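PDB 5UAO: tryptophane-5-halogenase from Microbispora sp. ATCC PTA-5024, which chlorinates a tryptophan of a lanthipeptide at the 5-position during NAI-107 biosynthesis, probably by an FAD-dependent route as in other flavin-dependent tryptophan halogenases. Local coordinates for residues 293-298 and 315-320. Residues are numbered along the deposited sequence; the frame is centred on the assembly and turned at random.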
# COMPACT_ATOMS: atom_id res chain seq x y z
N ASP A 293 -30.48 23.50 -7.84
CA ASP A 293 -29.86 22.21 -8.10
C ASP A 293 -29.20 22.26 -9.48
O ASP A 293 -29.81 22.69 -10.46
CB ASP A 293 -30.84 21.09 -8.00
CG ASP A 293 -31.18 20.69 -6.57
OD1 ASP A 293 -30.39 20.93 -5.65
OD2 ASP A 293 -32.18 19.98 -6.38
N HIS A 294 -27.91 21.84 -9.54
CA HIS A 294 -27.17 21.68 -10.78
C HIS A 294 -27.21 20.19 -11.19
O HIS A 294 -26.86 19.29 -10.43
CB HIS A 294 -25.78 22.15 -10.65
CG HIS A 294 -25.65 23.62 -10.49
ND1 HIS A 294 -24.43 24.26 -10.57
CD2 HIS A 294 -26.57 24.59 -10.29
CE1 HIS A 294 -24.61 25.57 -10.49
NE2 HIS A 294 -25.88 25.78 -10.21
N LEU A 295 -27.66 19.94 -12.40
CA LEU A 295 -27.85 18.59 -12.87
C LEU A 295 -26.99 18.30 -14.10
O LEU A 295 -26.68 19.18 -14.89
CB LEU A 295 -29.34 18.37 -13.19
CG LEU A 295 -30.20 17.96 -12.02
CD1 LEU A 295 -30.42 19.06 -11.03
CD2 LEU A 295 -31.56 17.57 -12.56
N GLY A 296 -26.69 17.01 -14.29
CA GLY A 296 -26.06 16.56 -15.52
C GLY A 296 -26.34 15.10 -15.84
O GLY A 296 -26.06 14.21 -15.03
N TYR A 297 -26.90 14.89 -17.01
CA TYR A 297 -27.14 13.54 -17.53
C TYR A 297 -25.94 13.12 -18.36
O TYR A 297 -25.67 13.60 -19.46
CB TYR A 297 -28.40 13.56 -18.37
CG TYR A 297 -28.83 12.28 -18.98
CD1 TYR A 297 -28.20 11.07 -18.68
CD2 TYR A 297 -29.97 12.25 -19.79
CE1 TYR A 297 -28.65 9.89 -19.25
CE2 TYR A 297 -30.42 11.06 -20.32
CZ TYR A 297 -29.79 9.90 -20.02
OH TYR A 297 -30.25 8.71 -20.56
N VAL A 298 -25.18 12.25 -17.72
CA VAL A 298 -24.04 11.59 -18.31
C VAL A 298 -24.55 10.36 -19.07
O VAL A 298 -25.19 9.47 -18.51
CB VAL A 298 -23.06 11.13 -17.15
CG1 VAL A 298 -21.97 10.20 -17.67
CG2 VAL A 298 -22.39 12.34 -16.49
N ARG A 315 -38.11 14.86 -18.85
CA ARG A 315 -39.13 14.01 -18.30
C ARG A 315 -38.88 13.64 -16.86
O ARG A 315 -39.82 13.61 -16.05
CB ARG A 315 -39.34 12.73 -19.14
CG ARG A 315 -40.05 13.01 -20.49
CD ARG A 315 -40.46 11.71 -21.23
NE ARG A 315 -39.32 10.82 -21.54
CZ ARG A 315 -38.52 10.97 -22.61
NH1 ARG A 315 -38.72 11.93 -23.47
NH2 ARG A 315 -37.52 10.12 -22.84
N ARG A 316 -37.62 13.28 -16.55
CA ARG A 316 -37.32 12.75 -15.25
C ARG A 316 -37.28 13.88 -14.17
O ARG A 316 -37.55 13.63 -13.00
CB ARG A 316 -35.99 11.96 -15.29
CG ARG A 316 -35.58 11.38 -13.97
CD ARG A 316 -36.51 10.26 -13.49
NE ARG A 316 -36.09 9.76 -12.18
CZ ARG A 316 -36.16 10.45 -11.03
NH1 ARG A 316 -36.63 11.70 -10.97
NH2 ARG A 316 -35.75 9.88 -9.89
N PHE A 317 -36.90 15.08 -14.59
CA PHE A 317 -36.65 16.24 -13.71
C PHE A 317 -37.38 17.46 -14.31
O PHE A 317 -36.76 18.43 -14.77
CB PHE A 317 -35.17 16.53 -13.60
CG PHE A 317 -34.37 15.41 -13.02
CD1 PHE A 317 -34.35 15.17 -11.65
CD2 PHE A 317 -33.65 14.54 -13.85
CE1 PHE A 317 -33.60 14.12 -11.09
CE2 PHE A 317 -32.86 13.50 -13.27
CZ PHE A 317 -32.86 13.30 -11.90
N PRO A 318 -38.70 17.44 -14.25
CA PRO A 318 -39.50 18.47 -14.93
C PRO A 318 -39.16 19.84 -14.43
O PRO A 318 -39.03 20.06 -13.23
CB PRO A 318 -40.94 18.11 -14.55
CG PRO A 318 -40.89 16.65 -14.31
CD PRO A 318 -39.59 16.47 -13.55
N GLY A 319 -38.95 20.73 -15.37
CA GLY A 319 -38.55 22.11 -15.08
C GLY A 319 -37.10 22.38 -15.30
O GLY A 319 -36.66 23.51 -15.17
N VAL A 320 -36.31 21.33 -15.58
CA VAL A 320 -34.84 21.48 -15.62
C VAL A 320 -34.52 22.33 -16.86
O VAL A 320 -35.17 22.18 -17.87
CB VAL A 320 -34.13 20.11 -15.67
CG1 VAL A 320 -34.42 19.35 -16.98
CG2 VAL A 320 -32.63 20.25 -15.47
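L295 reaches F317 with a single methyl. Its CD2 lies over one face of the ring, 3.8 Å from the centroid and 21° off the ring normal. This is a CH-pi contact. The methyl sits nearer the CB end of the ring than its far end, and the closest atom is F317 CG, 3.6 Å from L295 CD2. In F317, CG is anti to the carbonyl carbon, and chi2 of -78° turns a face of the ring to the leucine. R316 CG lies 3.5 Å above the opposite face of the F317 ring, also off centre. The ring is thus covered by an apolar methyl on one side and by the methylene part of an arginine on the other. V320 adds a looser touch, its CG2 4.1 Å from L295 CD2. In V320 this branch is trans to the backbone N.

A type II beta turn from F317 to V320 brings these two residues to the same methyl. A hydrogen bond from V320 N to F317 O, 3.0 Å, closes the turn. G319 takes the positive phi (102°) usual at its third position.

The contact is plain apolar packing; the side chain of L295 is about 11 Å from the bound FAD. It joins the chain leaving helix 306-316 to strand 293-299, which lies between strands 282-288 and 258-264 in the seven-stranded mixed sheet. M313 of that helix touches both L295 and V320, and T277 of strand 274-279 touches F317.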